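Local coordinates for protein lactoylglutathione lyase (Pseudomonas aeruginosa, PDB 4MTS) that is a metal-binding member of the glyoxalase/bleomycin resistance protein/dioxygenase superfamily and forms a two-chain assembly carrying nickel and zinc ions, at residues L17-R22 and E114-Y119; R38-F43 and H59-D64. All blocks are in the same frame, centred on the assembly; numbering follows the deposited sequence.

Contact 1. Residues L17-R22 and E114-Y119; sequences LEFYTR and EDPDGY
Phe19 and Asp115 bring the first helix of this glyoxalase-superfamily fold, 13-23, against the type I beta turn Asp115 to Gly118 that links strands 109-114 and 120-125. The pair covers more surface than any other residues here, in a contact burying 201 Å² in all. The Phe19 ring lies under the turn backbone: Asp115 CA stands 3.7 Å from the ring centroid and only 7° off the ring normal, which defines a CH-pi contact over the face. Asp115 CB sits above the same face, 3.5 Å from Phe19 CD2. The Phe19 CB points toward the turn, and with CG anti to the backbone N (chi1 173°) the ring is carried to Asp115, while Phe19 CB packs on Pro116 CD at 3.5 Å.

Tyr20 supplies the polar half. Its hydroxyl donates to Asp115 OD2 at 2.6 Å, on the anti side of that oxygen and somewhat out of the carboxylate plane, with ring and carboxylate planes 87° apart. The Tyr20 side chain also touches Leu55 and Leu57 of strand 54-60, and the Phe19 ring meets that of Tyr94 edge-to-face.

The other Asp115 oxygen serves its own turn. Tyr119 N donates to Asp115 OD1 at 2.9 Å from above the carboxylate plane, and a weak bond reaches the same oxygen from Asp117 N.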
ATOM      1  N   LEU A  17      -6.093  14.011   4.987  1.00  9.20           N
ATOM      2  CA  LEU A  17      -6.795  14.367   3.756  1.00  9.32           C
ATOM      3  C   LEU A  17      -6.248  15.656   3.128  1.00 13.32           C
ATOM      4  O   LEU A  17      -6.132  15.745   1.908  1.00 13.10           O
ATOM      5  CB  LEU A  17      -8.322  14.503   4.026  1.00 10.43           C
ATOM      6  CG  LEU A  17      -9.041  13.151   4.284  1.00 14.71           C
ATOM      7  CD1 LEU A  17     -10.514  13.367   4.643  1.00 17.00           C
ATOM      8  CD2 LEU A  17      -8.973  12.220   3.077  1.00 15.33           C
ATOM      9  N   GLU A  18      -5.892  16.629   3.955  1.00  9.98           N
ATOM     10  CA  GLU A  18      -5.346  17.889   3.435  1.00 11.00           C
ATOM     11  C   GLU A  18      -4.048  17.595   2.670  1.00 15.29           C
ATOM     12  O   GLU A  18      -3.866  18.119   1.588  1.00 13.96           O
ATOM     13  CB  GLU A  18      -5.063  18.859   4.583  1.00 13.44           C
ATOM     14  CG  GLU A  18      -6.321  19.366   5.274  1.00 29.58           C
ATOM     15  CD  GLU A  18      -7.354  19.920   4.311  1.00 59.03           C
ATOM     16  OE1 GLU A  18      -7.033  20.892   3.594  1.00 35.51           O
ATOM     17  OE2 GLU A  18      -8.444  19.316   4.198  1.00 62.82           O
ATOM     18  N   PHE A  19      -3.187  16.740   3.218  1.00 12.64           N
ATOM     19  CA  PHE A  19      -1.944  16.368   2.513  1.00 11.76           C
ATOM     20  C   PHE A  19      -2.251  15.683   1.193  1.00 13.24           C
ATOM     21  O   PHE A  19      -1.715  16.089   0.166  1.00 13.18           O
ATOM     22  CB  PHE A  19      -1.076  15.467   3.397  1.00 12.87           C
ATOM     23  CG  PHE A  19       0.140  14.898   2.699  1.00 14.42           C
ATOM     24  CD1 PHE A  19       1.315  15.642   2.591  1.00 18.31           C
ATOM     25  CD2 PHE A  19       0.123  13.610   2.177  1.00 15.38           C
ATOM     26  CE1 PHE A  19       2.441  15.116   1.937  1.00 18.67           C
ATOM     27  CE2 PHE A  19       1.245  13.089   1.515  1.00 17.44           C
ATOM     28  CZ  PHE A  19       2.396  13.843   1.398  1.00 16.42           C
ATOM     29  N   TYR A  20      -3.021  14.560   1.222  1.00  8.09           N
ATOM     30  CA  TYR A  20      -3.274  13.821  -0.004  1.00  8.67           C
ATOM     31  C   TYR A  20      -3.965  14.607  -1.093  1.00 12.76           C
ATOM     32  O   TYR A  20      -3.610  14.456  -2.262  1.00 11.87           O
ATOM     33  CB  TYR A  20      -3.951  12.456   0.283  1.00  9.86           C
ATOM     34  CG  TYR A  20      -2.954  11.546   0.974  1.00 10.41           C
ATOM     35  CD1 TYR A  20      -1.946  10.913   0.250  1.00 12.25           C
ATOM     36  CD2 TYR A  20      -2.943  11.420   2.360  1.00 10.40           C
ATOM     37  CE1 TYR A  20      -0.983  10.127   0.887  1.00 12.54           C
ATOM     38  CE2 TYR A  20      -1.961  10.676   3.012  1.00 10.58           C
ATOM     39  CZ  TYR A  20      -1.001  10.003   2.264  1.00 13.87           C
ATOM     40  OH  TYR A  20      -0.050   9.229   2.898  1.00 13.81           O
ATOM     41  N   THR A  21      -4.919  15.481  -0.708  1.00 11.60           N
ATOM     42  CA  THR A  21      -5.636  16.261  -1.715  1.00 11.80           C
ATOM     43  C   THR A  21      -4.880  17.500  -2.147  1.00 16.17           C
ATOM     44  O   THR A  21      -4.925  17.814  -3.325  1.00 18.18           O
ATOM     45  CB  THR A  21      -7.071  16.644  -1.260  1.00 13.40           C
ATOM     46  OG1 THR A  21      -6.979  17.484  -0.103  1.00 14.58           O
ATOM     47  CG2 THR A  21      -7.943  15.435  -0.984  1.00 15.43           C
ATOM     48  N   ARG A  22      -4.265  18.239  -1.212  1.00 16.17           N
ATOM     49  CA  ARG A  22      -3.571  19.502  -1.538  1.00 16.31           C
ATOM     50  C   ARG A  22      -2.177  19.297  -2.114  1.00 21.65           C
ATOM     51  O   ARG A  22      -1.868  19.852  -3.169  1.00 22.28           O
ATOM     52  CB  ARG A  22      -3.476  20.433  -0.333  1.00 15.94           C
ATOM     53  CG  ARG A  22      -4.778  20.949   0.250  1.00 28.38           C
ATOM     54  CD  ARG A  22      -4.463  22.114   1.187  1.00 43.70           C
ATOM     55  NE  ARG A  22      -4.916  21.905   2.565  1.00 55.37           N
ATOM     56  CZ  ARG A  22      -4.690  22.753   3.573  1.00 76.74           C
ATOM     57  NH1 ARG A  22      -4.002  23.871   3.369  1.00 70.36           N
ATOM     58  NH2 ARG A  22      -5.133  22.479   4.793  1.00 56.11           N
ATOM     59  N   GLU A 114       7.010  12.888   3.172  1.00 12.45           N
ATOM     60  CA  GLU A 114       6.397  12.217   4.292  1.00 11.66           C
ATOM     61  C   GLU A 114       5.079  12.886   4.509  1.00 15.91           C
ATOM     62  O   GLU A 114       5.007  14.121   4.473  1.00 15.62           O
ATOM     63  CB  GLU A 114       7.220  12.247   5.558  1.00 14.33           C
ATOM     64  CG  GLU A 114       8.172  11.078   5.682  1.00 21.24           C
ATOM     65  CD  GLU A 114       8.914  11.112   7.005  1.00 42.89           C
ATOM     66  OE1 GLU A 114       9.879  10.331   7.164  1.00 45.79           O
ATOM     67  OE2 GLU A 114       8.545  11.936   7.875  1.00 29.97           O
ATOM     68  N   ASP A 115       4.025  12.097   4.724  1.00 12.53           N
ATOM     69  CA  ASP A 115       2.713  12.678   5.018  1.00 10.08           C
ATOM     70  C   ASP A 115       2.712  13.130   6.495  1.00 13.24           C
ATOM     71  O   ASP A 115       3.701  12.918   7.237  1.00 12.31           O
ATOM     72  CB  ASP A 115       1.570  11.640   4.704  1.00  9.93           C
ATOM     73  CG  ASP A 115       1.346  10.477   5.674  1.00 11.17           C
ATOM     74  OD1 ASP A 115       1.965  10.464   6.766  1.00 11.24           O
ATOM     75  OD2 ASP A 115       0.472   9.655   5.401  1.00 12.86           O
ATOM     76  N   PRO A 116       1.625  13.767   6.981  1.00 12.14           N
ATOM     77  CA  PRO A 116       1.627  14.255   8.376  1.00 12.95           C
ATOM     78  C   PRO A 116       1.885  13.216   9.456  1.00 15.65           C
ATOM     79  O   PRO A 116       2.438  13.549  10.508  1.00 15.94           O
ATOM     80  CB  PRO A 116       0.244  14.912   8.521  1.00 14.57           C
ATOM     81  CG  PRO A 116      -0.087  15.361   7.139  1.00 19.36           C
ATOM     82  CD  PRO A 116       0.400  14.201   6.277  1.00 15.59           C
ATOM     83  N   ASP A 117       1.485  11.950   9.207  1.00 12.52           N
ATOM     84  CA  ASP A 117       1.731  10.865  10.139  1.00 12.34           C
ATOM     85  C   ASP A 117       3.138  10.269   9.998  1.00 16.15           C
ATOM     86  O   ASP A 117       3.492   9.388  10.782  1.00 14.54           O
ATOM     87  CB  ASP A 117       0.681   9.773   9.985  1.00 14.00           C
ATOM     88  CG  ASP A 117      -0.660  10.270  10.457  1.00 13.25           C
ATOM     89  OD1 ASP A 117      -0.972  10.078  11.649  1.00 13.02           O
ATOM     90  OD2 ASP A 117      -1.380  10.878   9.642  1.00 17.05           O
ATOM     91  N   GLY A 118       3.878  10.693   8.985  1.00 14.48           N
ATOM     92  CA  GLY A 118       5.227  10.173   8.785  1.00 14.86           C
ATOM     93  C   GLY A 118       5.345   9.033   7.794  1.00 16.90           C
ATOM     94  O   GLY A 118       6.446   8.503   7.616  1.00 15.96           O
ATOM     95  N   TYR A 119       4.225   8.634   7.135  1.00 12.38           N
ATOM     96  CA  TYR A 119       4.283   7.589   6.106  1.00  9.60           C
ATOM     97  C   TYR A 119       4.997   8.144   4.903  1.00 13.71           C
ATOM     98  O   TYR A 119       4.793   9.314   4.526  1.00 13.01           O
ATOM     99  CB  TYR A 119       2.882   7.148   5.692  1.00  9.74           C
ATOM    100  CG  TYR A 119       2.123   6.470   6.795  1.00 10.57           C
ATOM    101  CD1 TYR A 119       2.496   5.206   7.249  1.00 14.18           C
ATOM    102  CD2 TYR A 119       1.008   7.072   7.371  1.00 10.28           C
ATOM    103  CE1 TYR A 119       1.783   4.556   8.251  1.00 13.87           C
ATOM    104  CE2 TYR A 119       0.273   6.423   8.366  1.00 10.62           C
ATOM    105  CZ  TYR A 119       0.650   5.150   8.780  1.00 16.95           C
ATOM    106  OH  TYR A 119      -0.046   4.472   9.737  1.00 14.31           O
TER

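Contact 2. Residues R38-F43 and H59-D64; sequences RFTLAF and HNWDRD
Arg38 and Trp61 meet through both backbone and side chain. Trp61 N donates to Arg38 O (2.9 Å), and the indole lies over the adjoining backbone, with Arg38 C and Phe39 N above one face; Arg38 CA makes a CH-pi contact with the six-membered ring. The Arg38 guanidinium stands nearly upright to the indole, their planes 85° apart, and presents a face to Trp61 CE3, which is 3.6 Å from Arg38 NH1. A bend at chi3 (64°) accompanies this turn of the guanidinium, whose NE and NH2 grip Asp62 side-on in a salt bridge. Arg38 NE to Asp62 OD1 is 2.8 Å and Arg38 NH2 to Asp62 OD2 is 2.9 Å, each oxygen using its syn lone pair, with the two groups almost coplanar.

At the edge of the indole's five-membered ring, Trp61 NE1 points to Thr40 OG1 at 2.8 Å, in the ring plane and nearly straight (170°). The main polar partner of that hydroxyl is Asp33 OD1 on strand 27-34, and a water donates to it as well, lying 2.6 Å from His59 ND1.

Behind these side chains, Thr40 and His59 form an antiparallel hydrogen-bonded pair, closed by bonds in both directions, and Phe39 faces Asn60 as the neighbouring non-hydrogen-bonded pair. Phe39 packs on Gln104 of the second subunit, and Asn60 ND2 is hydrogen-bonded to Tyr66 OH. Arg38 and Phe39 together oppose Tyr34, a G1 bulge where strand 39-45 begins. Pairing 39-45 with 54-60 is the antiparallel hairpin of this superfamily domain's four-stranded, mixed sheet.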
ATOM      1  N   ARG A  38     -17.181   4.063  16.056  1.00 15.87           N
ATOM      2  CA  ARG A  38     -16.271   5.173  16.393  1.00 14.81           C
ATOM      3  C   ARG A  38     -15.011   5.202  15.524  1.00 15.75           C
ATOM      4  O   ARG A  38     -13.877   5.240  16.018  1.00 15.17           O
ATOM      5  CB  ARG A  38     -15.970   5.252  17.886  1.00 19.38           C
ATOM      6  CG  ARG A  38     -17.238   5.659  18.639  1.00 29.49           C
ATOM      7  CD  ARG A  38     -17.011   5.961  20.082  1.00 25.84           C
ATOM      8  NE  ARG A  38     -16.144   7.112  20.326  1.00 22.06           N
ATOM      9  CZ  ARG A  38     -16.551   8.378  20.339  1.00 27.97           C
ATOM     10  NH1 ARG A  38     -17.807   8.684  20.029  1.00 15.31           N
ATOM     11  NH2 ARG A  38     -15.690   9.354  20.605  1.00 19.26           N
ATOM     12  N   PHE A  39     -15.223   5.128  14.215  1.00 11.82           N
ATOM     13  CA  PHE A  39     -14.111   5.214  13.271  1.00 10.45           C
ATOM     14  C   PHE A  39     -14.598   5.812  11.997  1.00 11.75           C
ATOM     15  O   PHE A  39     -15.799   5.811  11.749  1.00 11.93           O
ATOM     16  CB  PHE A  39     -13.416   3.859  13.046  1.00 13.33           C
ATOM     17  CG  PHE A  39     -14.214   2.862  12.252  1.00 14.99           C
ATOM     18  CD1 PHE A  39     -15.172   2.066  12.867  1.00 19.41           C
ATOM     19  CD2 PHE A  39     -13.989   2.695  10.894  1.00 17.39           C
ATOM     20  CE1 PHE A  39     -15.939   1.172  12.124  1.00 19.52           C
ATOM     21  CE2 PHE A  39     -14.730   1.774  10.165  1.00 20.40           C
ATOM     22  CZ  PHE A  39     -15.691   1.012  10.787  1.00 19.03           C
ATOM     23  N   THR A  40     -13.661   6.287  11.182  1.00  8.23           N
ATOM     24  CA  THR A  40     -13.961   6.865   9.891  1.00  8.65           C
ATOM     25  C   THR A  40     -13.002   6.216   8.895  1.00 10.69           C
ATOM     26  O   THR A  40     -11.838   5.999   9.236  1.00 11.60           O
ATOM     27  CB  THR A  40     -13.676   8.372   9.904  1.00 13.31           C
ATOM     28  OG1 THR A  40     -14.448   9.001  10.924  1.00 13.19           O
ATOM     29  CG2 THR A  40     -13.979   9.036   8.559  1.00 11.90           C
ATOM     30  N   LEU A  41     -13.479   5.999   7.672  1.00  6.43           N
ATOM     31  CA  LEU A  41     -12.652   5.512   6.555  1.00  8.16           C
ATOM     32  C   LEU A  41     -12.690   6.580   5.484  1.00 11.69           C
ATOM     33  O   LEU A  41     -13.730   7.219   5.267  1.00 10.65           O
ATOM     34  CB  LEU A  41     -13.256   4.256   5.906  1.00  9.76           C
ATOM     35  CG  LEU A  41     -13.702   3.126   6.728  1.00 20.21           C
ATOM     36  CD1 LEU A  41     -14.304   2.085   5.830  1.00 20.34           C
ATOM     37  CD2 LEU A  41     -12.529   2.566   7.549  1.00 26.65           C
ATOM     38  N   ALA A  42     -11.595   6.770   4.775  1.00  8.01           N
ATOM     39  CA  ALA A  42     -11.634   7.720   3.645  1.00  8.19           C
ATOM     40  C   ALA A  42     -10.768   7.090   2.550  1.00 12.22           C
ATOM     41  O   ALA A  42      -9.662   6.632   2.842  1.00 13.49           O
ATOM     42  CB  ALA A  42     -11.056   9.070   4.061  1.00 10.14           C
ATOM     43  N   PHE A  43     -11.288   7.029   1.328  1.00  8.46           N
ATOM     44  CA  PHE A  43     -10.577   6.470   0.176  1.00  8.14           C
ATOM     45  C   PHE A  43     -10.206   7.660  -0.703  1.00 11.23           C
ATOM     46  O   PHE A  43     -11.063   8.479  -1.072  1.00  9.79           O
ATOM     47  CB  PHE A  43     -11.452   5.428  -0.563  1.00  9.22           C
ATOM     48  CG  PHE A  43     -11.716   4.160   0.238  1.00 12.98           C
ATOM     49  CD1 PHE A  43     -12.737   4.111   1.179  1.00 16.93           C
ATOM     50  CD2 PHE A  43     -10.984   2.998  -0.007  1.00 16.58           C
ATOM     51  CE1 PHE A  43     -12.990   2.932   1.905  1.00 17.60           C
ATOM     52  CE2 PHE A  43     -11.217   1.832   0.735  1.00 19.38           C
ATOM     53  CZ  PHE A  43     -12.212   1.813   1.688  1.00 17.95           C
ATOM     54  N   HIS A  59      -9.285   6.243  10.685  1.00 12.58           N
ATOM     55  CA  HIS A  59      -9.062   7.006  11.899  1.00 14.00           C
ATOM     56  C   HIS A  59     -10.021   6.488  12.951  1.00 15.00           C
ATOM     57  O   HIS A  59     -11.225   6.531  12.738  1.00 12.38           O
ATOM     58  CB  HIS A  59      -9.273   8.524  11.635  1.00 16.82           C
ATOM     59  CG  HIS A  59      -9.245   9.337  12.880  1.00 21.42           C
ATOM     60  ND1 HIS A  59     -10.346  10.084  13.269  1.00 24.46           N
ATOM     61  CD2 HIS A  59      -8.291   9.432  13.837  1.00 24.16           C
ATOM     62  CE1 HIS A  59     -10.010  10.655  14.416  1.00 23.77           C
ATOM     63  NE2 HIS A  59      -8.802  10.278  14.814  1.00 23.99           N
ATOM     64  N   ASN A  60      -9.484   5.956  14.058  1.00 12.30           N
ATOM     65  CA  ASN A  60     -10.255   5.463  15.199  1.00 13.07           C
ATOM     66  C   ASN A  60     -10.410   6.701  16.074  1.00 16.05           C
ATOM     67  O   ASN A  60      -9.403   7.339  16.419  1.00 16.39           O
ATOM     68  CB  ASN A  60      -9.459   4.341  15.908  1.00 18.33           C
ATOM     69  CG  ASN A  60      -9.324   3.102  15.048  1.00 39.87           C
ATOM     70  OD1 ASN A  60     -10.316   2.412  14.759  1.00 34.12           O
ATOM     71  ND2 ASN A  60      -8.094   2.806  14.589  1.00 20.72           N
ATOM     72  N   TRP A  61     -11.664   7.120  16.342  1.00 13.83           N
ATOM     73  CA  TRP A  61     -11.960   8.353  17.058  1.00 12.97           C
ATOM     74  C   TRP A  61     -11.326   8.439  18.427  1.00 19.64           C
ATOM     75  O   TRP A  61     -11.045   9.548  18.895  1.00 21.54           O
ATOM     76  CB  TRP A  61     -13.483   8.554  17.200  1.00 12.13           C
ATOM     77  CG  TRP A  61     -14.220   8.571  15.897  1.00 12.04           C
ATOM     78  CD1 TRP A  61     -13.681   8.574  14.639  1.00 14.51           C
ATOM     79  CD2 TRP A  61     -15.628   8.695  15.728  1.00 11.80           C
ATOM     80  NE1 TRP A  61     -14.680   8.662  13.699  1.00 13.30           N
ATOM     81  CE2 TRP A  61     -15.884   8.724  14.335  1.00 14.29           C
ATOM     82  CE3 TRP A  61     -16.704   8.801  16.616  1.00 12.60           C
ATOM     83  CZ2 TRP A  61     -17.177   8.820  13.812  1.00 14.17           C
ATOM     84  CZ3 TRP A  61     -17.989   8.857  16.096  1.00 13.60           C
ATOM     85  CH2 TRP A  61     -18.211   8.899  14.711  1.00 14.18           C
ATOM     86  N   ASP A  62     -11.164   7.300  19.088  1.00 17.25           N
ATOM     87  CA  ASP A  62     -10.602   7.278  20.437  1.00 20.11           C
ATOM     88  C   ASP A  62      -9.096   6.992  20.526  1.00 29.25           C
ATOM     89  O   ASP A  62      -8.574   6.883  21.635  1.00 30.70           O
ATOM     90  CB  ASP A  62     -11.451   6.400  21.372  1.00 21.60           C
ATOM     91  CG  ASP A  62     -12.935   6.743  21.282  1.00 22.21           C
ATOM     92  OD1 ASP A  62     -13.722   5.863  20.877  1.00 21.30           O
ATOM     93  OD2 ASP A  62     -13.282   7.912  21.502  1.00 23.47           O
ATOM     94  N   ARG A  63      -8.404   6.879  19.371  1.00 26.73           N
ATOM     95  CA  ARG A  63      -6.934   6.687  19.286  1.00 27.17           C
ATOM     96  C   ARG A  63      -6.326   8.036  18.945  1.00 32.98           C
ATOM     97  O   ARG A  63      -6.934   8.797  18.192  1.00 32.68           O
ATOM     98  CB  ARG A  63      -6.546   5.680  18.176  1.00 25.46           C
ATOM     99  CG  ARG A  63      -6.805   4.204  18.493  1.00 33.51           C
ATOM    100  CD  ARG A  63      -5.869   3.603  19.530  1.00 38.75           C
ATOM    101  NE  ARG A  63      -4.462   3.559  19.109  1.00 35.65           N
ATOM    102  CZ  ARG A  63      -3.881   2.505  18.547  1.00 36.93           C
ATOM    103  NH1 ARG A  63      -4.587   1.415  18.273  1.00 26.68           N
ATOM    104  NH2 ARG A  63      -2.596   2.539  18.239  1.00 24.23           N
ATOM    105  N   ASP A  64      -5.140   8.338  19.474  1.00 32.52           N
ATOM    106  CA  ASP A  64      -4.482   9.628  19.251  1.00 34.00           C
ATOM    107  C   ASP A  64      -3.246   9.530  18.370  1.00 38.22           C
ATOM    108  O   ASP A  64      -2.586  10.540  18.091  1.00 39.19           O
ATOM    109  CB  ASP A  64      -4.098  10.267  20.604  1.00 37.57           C
ATOM    110  CG  ASP A  64      -5.251  10.706  21.479  1.00 56.65           C
ATOM    111  OD1 ASP A  64      -6.205  11.328  20.944  1.00 58.18           O
ATOM    112  OD2 ASP A  64      -5.178  10.483  22.711  1.00 64.92           O
TER
HETATM  113  O   HOH W   1     -12.443  10.915  11.948  1.00 27.89           O

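In the fold
From the N terminus the chain runs through strand 2-9 into helix 13-23, where the first half of contact 1 lies. Strand 27-34 follows, then 39-45 and 54-60, whose pairing in contact 2 closes a short loop with 15 residues between the segments. Contact 1 closes much later, at the turn between strands 109-114 and 120-125, with 91 intervening residues, so contact 2 is nested inside it. Contact 2 ties neighbouring strands within the four-stranded sheet; contact 1 joins the helix to the second sheet's turn. Their centres are 15 Å apart, yet they touch directly, Leu17 CD2 lying 3.9 Å from Ala42 CB.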